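Long-range contacts in glutathione S-transferase (Cupriavidus metallidurans, PDB 4MK3), which binds a sulfinic acid form of glutathione and probably catalyses transfer of glutathione to electrophilic substrates: residues F83-Y91 / R109-D120; A119-R130 / V182-F193. All blocks are in the same frame, centred on the assembly; numbering follows the deposited sequence. Where two conformers were deposited one is given.

Contact 1 of 2, residues F83-Y91 / R109-D120; sequences FDSRVIAEY and RLEVRCWEALAD. With GSF (L-gamma-glutamyl-3-sulfino-L-alanylglycine), chain E.
R86 lays its extended side chain across helix 109-120, a knob among R113, E116, A117 and D120. Its NE donates to D120 OD2 at 3.0 Å (148°), reaching that oxygen on its anti side, tilted out of the carboxylate plane, while A117 CA lies over one guanidinium face. K36 also pairs with D120, and NH1 of R86 crosses to D84 of the second subunit. R113, bent at chi2 and chi3, grips E116 side-on: NE (2.9 Å) and NH2 (2.8 Å) both converge on OE1, which lies in the guanidinium plane, holding the R113 guanidinium in one rotation. R113 NH2 also makes a weak bond to R86 O (3.3 Å). This is the junction of the thioredoxin-like N-terminal domain and the helical C-terminal domain of the glutathione transferase fold. At the head of helix 85-91, D84 OD2 accepts from N1 of the glutathione derivative (2.9 Å), and S85 holds the same gamma-glutamyl end through S85 N to O11 and S85 OG to O12 (2.7 Å). Farther along, extended E90 forms a salt bridge from OE2 to R109 NH2 (3.5 Å) at the guanidinium edge, and another to R109 of the second subunit; waters join E90 O to R109 NH2 and E90 OE1 to R113 NH2.

Contact 2 of 2, residues A119-R130 / V182-F193; sequences ADGLLDAALLAR and VGCALAYLDFRF
Helices 119-130 and 182-192 run nearly parallel, their axes 25° apart and 8.9 Å away at closest approach, with the A119 and V182 CA atoms only 5.2 Å apart. Small residues permit this closeness: A119 CB packs on the V182 backbone, and A185 CB sits against A119 O and the L123 side chain. L122 and L189 meet tip to tip, CD2 to CD2 at 4.0 Å. Y188 is a knob among L123, A126, L127 and R130; CG anti to the backbone N (chi1 -174°) carries its ring toward helix 119-130, where A126 CB lies at the ring edge and L123 CD2 is 3.8 Å from CD2 of Y188. Its OH ends 3.7 Å from both L127 CD2 and R130 CD. F193, just past the helix, turns its CZ to A126 O (3.3 Å) and presents its ring edge to R130 N. At this end the guanidinium groups of R130 and R192 stack face to face, planes 11° apart, despite their like charges; F191 CE2 lies over the other face of R192. This is the near-parallel pairing of helices 106-134 and 177-192 in the all-helical C-terminal domain of glutathione transferases, with the L127 side chain about 4 Å from a bound glutathione sulfinic acid.

Both contacts draw on helix 106-134, contact 1 on its earlier turns and contact 2 on its later ones, and they overlap at A119 and D120. Both are largely buried, yet they differ in chemistry. Contact 1 joins the two domains beside the second subunit, binds the ligand directly, and relies on charged side chains and water. Contact 2 lies within the helical domain and comes near a ligand through L127; it buries more surface, 619 against 361 Å², has no hydrogen bond between its segments, and keeps charge to the partly exposed arginines at one end. Where they adjoin, W115 CE3 packs 3.6 Å from V182 CG2. D120 faces helix 85-91, whereas neighbouring A119 faces helix 182-192.

Contact 1 of 2, residues F83-Y91 / R109-D120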
# COMPACT_ATOMS: atom_id res chain seq x y z
N PHE A 83 -4.23 9.42 -4.72
CA PHE A 83 -3.91 8.01 -4.88
C PHE A 83 -3.21 7.59 -3.59
O PHE A 83 -2.80 8.47 -2.82
CB PHE A 83 -2.99 7.83 -6.12
CG PHE A 83 -1.77 8.70 -6.10
CD1 PHE A 83 -0.60 8.30 -5.48
CD2 PHE A 83 -1.78 9.96 -6.69
CE1 PHE A 83 0.51 9.12 -5.42
CE2 PHE A 83 -0.68 10.77 -6.65
CZ PHE A 83 0.48 10.37 -6.01
N ASP A 84 -3.08 6.29 -3.27
CA ASP A 84 -3.62 5.15 -4.01
C ASP A 84 -5.02 4.77 -3.53
O ASP A 84 -5.72 5.60 -2.93
CB ASP A 84 -2.62 3.98 -3.88
CG ASP A 84 -2.51 3.44 -2.46
OD1 ASP A 84 -3.09 4.02 -1.53
OD2 ASP A 84 -1.84 2.41 -2.30
N SER A 85 -5.46 3.53 -3.77
CA SER A 85 -6.82 3.13 -3.42
C SER A 85 -7.14 3.31 -1.95
O SER A 85 -8.26 3.63 -1.61
CB SER A 85 -7.11 1.69 -3.85
OG SER A 85 -6.41 0.73 -3.04
N ARG A 86 -6.17 3.09 -1.08
CA ARG A 86 -6.44 3.24 0.36
C ARG A 86 -6.67 4.68 0.74
O ARG A 86 -7.53 4.99 1.57
CB ARG A 86 -5.27 2.74 1.17
CG ARG A 86 -4.94 1.34 0.94
CD ARG A 86 -4.06 0.90 2.10
NE ARG A 86 -3.35 -0.28 1.77
CZ ARG A 86 -2.37 -0.77 2.51
NH1 ARG A 86 -2.00 -0.15 3.63
NH2 ARG A 86 -1.77 -1.90 2.14
N VAL A 87 -5.90 5.58 0.12
CA VAL A 87 -6.03 6.99 0.39
C VAL A 87 -7.36 7.52 -0.15
O VAL A 87 -8.04 8.32 0.49
CB VAL A 87 -4.85 7.76 -0.25
CG1 VAL A 87 -4.97 9.26 -0.02
CG2 VAL A 87 -3.54 7.26 0.33
N ILE A 88 -7.74 7.06 -1.33
CA ILE A 88 -9.01 7.45 -1.92
C ILE A 88 -10.19 6.93 -1.09
O ILE A 88 -11.14 7.66 -0.82
CB ILE A 88 -9.13 6.92 -3.36
CG1 ILE A 88 -8.03 7.52 -4.25
CG2 ILE A 88 -10.52 7.22 -3.91
CD1 ILE A 88 -7.86 6.76 -5.56
N ALA A 89 -10.11 5.67 -0.66
CA ALA A 89 -11.18 5.10 0.16
C ALA A 89 -11.37 5.87 1.47
O ALA A 89 -12.50 6.18 1.85
CB ALA A 89 -10.92 3.62 0.43
N GLU A 90 -10.27 6.15 2.16
CA GLU A 90 -10.31 6.90 3.42
C GLU A 90 -10.91 8.29 3.25
O GLU A 90 -11.72 8.74 4.06
CB GLU A 90 -8.89 6.97 4.01
CG GLU A 90 -8.72 7.88 5.21
CD GLU A 90 -7.26 8.01 5.63
OE1 GLU A 90 -6.36 7.96 4.74
OE2 GLU A 90 -7.02 8.18 6.84
N TYR A 91 -10.51 8.97 2.19
CA TYR A 91 -11.03 10.29 1.93
C TYR A 91 -12.52 10.24 1.56
O TYR A 91 -13.31 11.03 2.07
CB TYR A 91 -10.22 10.94 0.84
CG TYR A 91 -10.69 12.34 0.52
CD1 TYR A 91 -10.71 13.32 1.51
CD2 TYR A 91 -11.13 12.67 -0.74
CE1 TYR A 91 -11.15 14.60 1.23
CE2 TYR A 91 -11.57 13.94 -1.03
CZ TYR A 91 -11.58 14.89 -0.04
OH TYR A 91 -12.01 16.17 -0.32
N ARG A 109 -10.40 1.28 14.03
CA ARG A 109 -9.82 1.73 12.78
C ARG A 109 -8.62 0.87 12.42
O ARG A 109 -8.47 0.44 11.28
CB ARG A 109 -9.43 3.21 12.88
CG ARG A 109 -9.00 3.84 11.57
CD ARG A 109 -8.91 5.36 11.74
NE ARG A 109 -8.91 6.06 10.46
CZ ARG A 109 -9.98 6.62 9.89
NH1 ARG A 109 -11.17 6.59 10.49
NH2 ARG A 109 -9.85 7.23 8.72
N LEU A 110 -7.75 0.60 13.40
CA LEU A 110 -6.60 -0.28 13.18
C LEU A 110 -7.04 -1.62 12.59
O LEU A 110 -6.47 -2.11 11.63
CB LEU A 110 -5.89 -0.54 14.52
CG LEU A 110 -4.82 -1.64 14.54
CD1 LEU A 110 -3.69 -1.30 13.62
CD2 LEU A 110 -4.30 -1.88 15.95
N GLU A 111 -8.05 -2.21 13.21
CA GLU A 111 -8.56 -3.51 12.79
C GLU A 111 -9.02 -3.48 11.33
O GLU A 111 -8.66 -4.33 10.54
CB GLU A 111 -9.69 -3.93 13.72
CG GLU A 111 -10.29 -5.29 13.45
CD GLU A 111 -11.52 -5.55 14.32
OE1 GLU A 111 -12.05 -4.60 14.95
OE2 GLU A 111 -11.97 -6.71 14.39
N VAL A 112 -9.80 -2.48 10.98
CA VAL A 112 -10.30 -2.33 9.62
C VAL A 112 -9.18 -2.06 8.63
O VAL A 112 -9.17 -2.63 7.53
CB VAL A 112 -11.38 -1.21 9.56
CG1 VAL A 112 -11.69 -0.77 8.12
CG2 VAL A 112 -12.63 -1.69 10.26
N ARG A 113 -8.22 -1.21 8.99
CA ARG A 113 -7.15 -0.91 8.06
C ARG A 113 -6.19 -2.09 7.88
O ARG A 113 -5.63 -2.26 6.80
CB ARG A 113 -6.39 0.34 8.50
CG ARG A 113 -7.19 1.65 8.56
CD ARG A 113 -8.29 1.82 7.54
NE ARG A 113 -7.87 2.02 6.16
CZ ARG A 113 -7.55 3.19 5.61
NH1 ARG A 113 -7.50 4.29 6.36
NH2 ARG A 113 -7.26 3.25 4.32
N CYS A 114 -6.02 -2.91 8.91
CA CYS A 114 -5.19 -4.09 8.75
C CYS A 114 -5.88 -5.12 7.84
O CYS A 114 -5.24 -5.72 6.98
CB CYS A 114 -4.83 -4.66 10.11
SG CYS A 114 -3.74 -6.08 10.02
N TRP A 115 -7.18 -5.29 7.99
CA TRP A 115 -7.94 -6.10 7.05
C TRP A 115 -7.75 -5.61 5.63
O TRP A 115 -7.57 -6.40 4.70
CB TRP A 115 -9.43 -6.09 7.39
CG TRP A 115 -9.87 -7.13 8.37
CD1 TRP A 115 -10.22 -6.94 9.68
CD2 TRP A 115 -10.05 -8.51 8.09
NE1 TRP A 115 -10.59 -8.15 10.24
CE2 TRP A 115 -10.51 -9.12 9.27
CE3 TRP A 115 -9.88 -9.30 6.95
CZ2 TRP A 115 -10.79 -10.48 9.36
CZ3 TRP A 115 -10.18 -10.66 7.03
CH2 TRP A 115 -10.62 -11.24 8.23
N GLU A 116 -7.82 -4.30 5.42
CA GLU A 116 -7.64 -3.75 4.08
C GLU A 116 -6.24 -4.05 3.56
O GLU A 116 -6.07 -4.41 2.40
CB GLU A 116 -7.91 -2.25 4.07
CG GLU A 116 -7.69 -1.61 2.69
CD GLU A 116 -7.80 -0.09 2.68
OE1 GLU A 116 -7.49 0.55 3.71
OE2 GLU A 116 -8.21 0.48 1.65
N ALA A 117 -5.24 -3.92 4.41
CA ALA A 117 -3.86 -4.24 4.01
C ALA A 117 -3.71 -5.71 3.65
O ALA A 117 -2.95 -6.06 2.73
CB ALA A 117 -2.90 -3.84 5.09
N LEU A 118 -4.38 -6.58 4.38
CA LEU A 118 -4.34 -8.01 4.08
C LEU A 118 -4.93 -8.28 2.71
O LEU A 118 -4.36 -9.01 1.89
CB LEU A 118 -5.09 -8.79 5.16
CG LEU A 118 -5.21 -10.30 4.99
CD1 LEU A 118 -3.85 -10.96 4.82
CD2 LEU A 118 -5.97 -10.88 6.17
N ALA A 119 -6.11 -7.72 2.44
CA ALA A 119 -6.76 -7.90 1.15
C ALA A 119 -5.95 -7.31 -0.00
O ALA A 119 -5.75 -7.94 -1.04
CB ALA A 119 -8.15 -7.31 1.18
N ASP A 120 -5.45 -6.10 0.20
CA ASP A 120 -4.66 -5.42 -0.82
C ASP A 120 -3.37 -6.21 -1.06
O ASP A 120 -2.88 -6.27 -2.19
CB ASP A 120 -4.29 -4.00 -0.34
CG ASP A 120 -5.42 -2.97 -0.48
OD1 ASP A 120 -6.55 -3.31 -0.88
OD2 ASP A 120 -5.13 -1.79 -0.19
CB1 GSF E . -2.05 -0.45 -6.43
CG1 GSF E . -2.84 -0.16 -7.70
CD1 GSF E . -2.34 -0.95 -8.89
OE1 GSF E . -1.31 -1.60 -8.88
C1 GSF E . -3.56 0.83 -4.93
O11 GSF E . -4.39 1.51 -5.59
O12 GSF E . -3.93 0.28 -3.87
N1 GSF E . -1.24 0.45 -4.31
CA1 GSF E . -2.14 0.70 -5.43
N2 GSF E . -3.13 -0.91 -10.03
CA2 GSF E . -2.73 -1.58 -11.22
CB2 GSF E . -3.92 -1.89 -12.06
SG2 GSF E . -4.86 -3.26 -11.50
O1S GSF E . -5.60 -3.77 -12.67
O2S GSF E . -5.76 -2.81 -10.40
C2 GSF E . -1.94 -0.64 -12.11
O2 GSF E . -2.35 0.50 -12.34
N3 GSF E . -0.75 -1.11 -12.65
CA3 GSF E . -0.00 -0.28 -13.55
C3 GSF E . 1.50 -0.33 -13.26
O31 GSF E . 2.29 0.18 -14.12
O32 GSF E . 1.95 -0.85 -12.22
O HOH W 1 -11.64 8.31 6.91
O HOH W 2 -5.63 5.85 3.73

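Contact 2 of 2, residues A119-R130 / V182-F193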
# COMPACT_ATOMS: atom_id res chain seq x y z
N ALA A 119 -6.11 -7.72 2.44
CA ALA A 119 -6.76 -7.90 1.15
C ALA A 119 -5.95 -7.31 -0.00
O ALA A 119 -5.75 -7.94 -1.04
CB ALA A 119 -8.15 -7.31 1.18
N ASP A 120 -5.45 -6.10 0.20
CA ASP A 120 -4.66 -5.42 -0.82
C ASP A 120 -3.37 -6.21 -1.06
O ASP A 120 -2.88 -6.27 -2.19
CB ASP A 120 -4.29 -4.00 -0.34
CG ASP A 120 -5.42 -2.97 -0.48
OD1 ASP A 120 -6.55 -3.31 -0.88
OD2 ASP A 120 -5.13 -1.79 -0.19
N GLY A 121 -2.81 -6.78 -0.01
CA GLY A 121 -1.60 -7.59 -0.15
C GLY A 121 -1.80 -8.86 -0.93
O GLY A 121 -0.92 -9.30 -1.71
N LEU A 122 -2.95 -9.49 -0.73
CA LEU A 122 -3.35 -10.64 -1.55
C LEU A 122 -3.42 -10.18 -3.02
O LEU A 122 -2.85 -10.84 -3.91
CB LEU A 122 -4.69 -11.20 -1.04
CG LEU A 122 -5.20 -12.45 -1.74
CD1 LEU A 122 -6.28 -13.11 -0.90
CD2 LEU A 122 -5.75 -12.19 -3.14
N LEU A 123 -4.07 -9.05 -3.28
CA LEU A 123 -4.11 -8.50 -4.63
C LEU A 123 -2.73 -8.20 -5.20
O LEU A 123 -2.48 -8.48 -6.38
CB LEU A 123 -4.97 -7.24 -4.67
CG LEU A 123 -6.47 -7.47 -4.43
CD1 LEU A 123 -7.19 -6.13 -4.42
CD2 LEU A 123 -7.05 -8.37 -5.46
N ASP A 124 -1.83 -7.65 -4.38
CA ASP A 124 -0.49 -7.33 -4.88
C ASP A 124 0.18 -8.60 -5.41
O ASP A 124 0.81 -8.58 -6.46
CB ASP A 124 0.37 -6.74 -3.77
CG ASP A 124 -0.08 -5.36 -3.29
OD1 ASP A 124 -0.81 -4.63 -4.02
OD2 ASP A 124 0.37 -4.98 -2.18
N ALA A 125 0.03 -9.68 -4.66
CA ALA A 125 0.64 -10.96 -5.02
C ALA A 125 -0.03 -11.53 -6.28
O ALA A 125 0.65 -12.05 -7.17
CB ALA A 125 0.53 -11.93 -3.88
N ALA A 126 -1.35 -11.43 -6.33
CA ALA A 126 -2.09 -11.93 -7.48
C ALA A 126 -1.72 -11.16 -8.75
O ALA A 126 -1.52 -11.75 -9.81
CB ALA A 126 -3.59 -11.86 -7.21
N LEU A 127 -1.64 -9.83 -8.66
CA LEU A 127 -1.21 -9.04 -9.79
C LEU A 127 0.17 -9.43 -10.27
O LEU A 127 0.41 -9.56 -11.46
CB LEU A 127 -1.26 -7.54 -9.49
CG LEU A 127 -2.46 -6.76 -10.02
CD1 LEU A 127 -2.59 -6.83 -11.56
CD2 LEU A 127 -3.71 -7.27 -9.36
N LEU A 128 1.11 -9.59 -9.35
CA LEU A 128 2.45 -10.01 -9.74
C LEU A 128 2.45 -11.36 -10.43
O LEU A 128 3.19 -11.57 -11.40
CB LEU A 128 3.40 -10.01 -8.54
CG LEU A 128 3.87 -8.62 -8.11
CD1 LEU A 128 4.53 -8.67 -6.73
CD2 LEU A 128 4.80 -7.98 -9.12
N ALA A 129 1.62 -12.28 -9.95
CA ALA A 129 1.55 -13.59 -10.59
C ALA A 129 0.97 -13.46 -11.99
O ALA A 129 1.43 -14.13 -12.91
CB ALA A 129 0.73 -14.53 -9.75
N ARG A 130 -0.02 -12.60 -12.16
CA ARG A 130 -0.60 -12.39 -13.49
C ARG A 130 0.37 -11.66 -14.43
O ARG A 130 0.52 -12.01 -15.60
CB ARG A 130 -1.92 -11.62 -13.37
CG ARG A 130 -2.52 -11.28 -14.73
CD ARG A 130 -3.97 -10.85 -14.60
NE ARG A 130 -4.49 -10.31 -15.85
CZ ARG A 130 -4.94 -11.04 -16.86
NH1 ARG A 130 -4.93 -12.37 -16.79
NH2 ARG A 130 -5.39 -10.44 -17.95
N VAL A 182 -11.94 -7.25 1.29
CA VAL A 182 -11.91 -8.71 1.20
C VAL A 182 -12.80 -9.21 0.06
O VAL A 182 -12.38 -10.04 -0.74
CB VAL A 182 -12.30 -9.36 2.55
CG1 VAL A 182 -12.50 -10.86 2.39
CG2 VAL A 182 -11.23 -9.05 3.61
N GLY A 183 -13.99 -8.63 -0.07
CA GLY A 183 -14.89 -9.01 -1.14
C GLY A 183 -14.30 -8.78 -2.52
O GLY A 183 -14.48 -9.57 -3.45
N CYS A 184 -13.63 -7.65 -2.67
CA CYS A 184 -12.97 -7.34 -3.93
C CYS A 184 -11.83 -8.31 -4.26
O CYS A 184 -11.65 -8.71 -5.43
CB CYS A 184 -12.46 -5.90 -3.93
SG CYS A 184 -13.81 -4.66 -4.09
N ALA A 185 -11.10 -8.71 -3.23
CA ALA A 185 -10.00 -9.65 -3.38
C ALA A 185 -10.52 -11.03 -3.78
O ALA A 185 -10.00 -11.64 -4.71
CB ALA A 185 -9.14 -9.70 -2.11
N LEU A 186 -11.52 -11.52 -3.07
CA LEU A 186 -12.02 -12.85 -3.37
C LEU A 186 -12.67 -12.92 -4.75
O LEU A 186 -12.45 -13.86 -5.50
CB LEU A 186 -13.01 -13.29 -2.30
CG LEU A 186 -12.47 -13.46 -0.88
CD1 LEU A 186 -13.61 -13.81 0.06
CD2 LEU A 186 -11.37 -14.52 -0.87
N ALA A 187 -13.42 -11.87 -5.11
CA ALA A 187 -14.01 -11.80 -6.43
C ALA A 187 -12.95 -11.72 -7.53
O ALA A 187 -13.14 -12.24 -8.63
CB ALA A 187 -14.96 -10.58 -6.51
N TYR A 188 -11.83 -11.05 -7.23
CA TYR A 188 -10.74 -10.99 -8.20
C TYR A 188 -10.14 -12.37 -8.46
O TYR A 188 -9.86 -12.72 -9.60
CB TYR A 188 -9.66 -10.01 -7.76
CG TYR A 188 -8.60 -9.83 -8.82
CD1 TYR A 188 -8.86 -9.10 -9.97
CD2 TYR A 188 -7.33 -10.37 -8.66
CE1 TYR A 188 -7.88 -8.93 -10.94
CE2 TYR A 188 -6.37 -10.19 -9.62
CZ TYR A 188 -6.64 -9.46 -10.74
OH TYR A 188 -5.68 -9.29 -11.73
N LEU A 189 -9.96 -13.15 -7.39
CA LEU A 189 -9.50 -14.52 -7.57
C LEU A 189 -10.49 -15.34 -8.39
O LEU A 189 -10.08 -16.07 -9.27
CB LEU A 189 -9.25 -15.17 -6.21
CG LEU A 189 -8.08 -14.63 -5.37
CD1 LEU A 189 -7.97 -15.42 -4.06
CD2 LEU A 189 -6.75 -14.66 -6.11
N ASP A 190 -11.80 -15.20 -8.11
CA ASP A 190 -12.80 -15.88 -8.97
C ASP A 190 -12.65 -15.53 -10.47
O ASP A 190 -12.80 -16.37 -11.35
CB ASP A 190 -14.22 -15.50 -8.55
CG ASP A 190 -14.65 -16.08 -7.21
OD1 ASP A 190 -14.15 -17.13 -6.75
OD2 ASP A 190 -15.55 -15.46 -6.59
N PHE A 191 -12.36 -14.26 -10.70
CA PHE A 191 -12.30 -13.70 -12.05
C PHE A 191 -11.01 -14.11 -12.77
O PHE A 191 -11.06 -14.59 -13.89
CB PHE A 191 -12.39 -12.17 -11.93
CG PHE A 191 -12.29 -11.42 -13.23
CD1 PHE A 191 -13.17 -11.66 -14.26
CD2 PHE A 191 -11.32 -10.44 -13.39
CE1 PHE A 191 -13.07 -10.95 -15.45
CE2 PHE A 191 -11.22 -9.74 -14.58
CZ PHE A 191 -12.10 -10.00 -15.60
N ARG A 192 -9.87 -13.90 -12.11
CA ARG A 192 -8.57 -14.09 -12.78
C ARG A 192 -7.82 -15.36 -12.44
O ARG A 192 -6.94 -15.78 -13.20
CB ARG A 192 -7.63 -12.92 -12.47
CG ARG A 192 -7.98 -11.61 -13.14
CD ARG A 192 -8.03 -11.74 -14.65
NE ARG A 192 -7.99 -10.42 -15.27
CZ ARG A 192 -8.43 -10.16 -16.49
NH1 ARG A 192 -8.96 -11.12 -17.24
NH2 ARG A 192 -8.35 -8.92 -16.95
N PHE A 193 -8.14 -15.96 -11.30
CA PHE A 193 -7.44 -17.15 -10.82
C PHE A 193 -8.42 -18.24 -10.39
O PHE A 193 -8.41 -18.69 -9.23
CB PHE A 193 -6.53 -16.79 -9.64
CG PHE A 193 -5.35 -15.94 -10.04
CD1 PHE A 193 -5.43 -14.56 -10.02
CD2 PHE A 193 -4.17 -16.54 -10.43
CE1 PHE A 193 -4.34 -13.80 -10.41
CE2 PHE A 193 -3.08 -15.78 -10.81
CZ PHE A 193 -3.17 -14.40 -10.79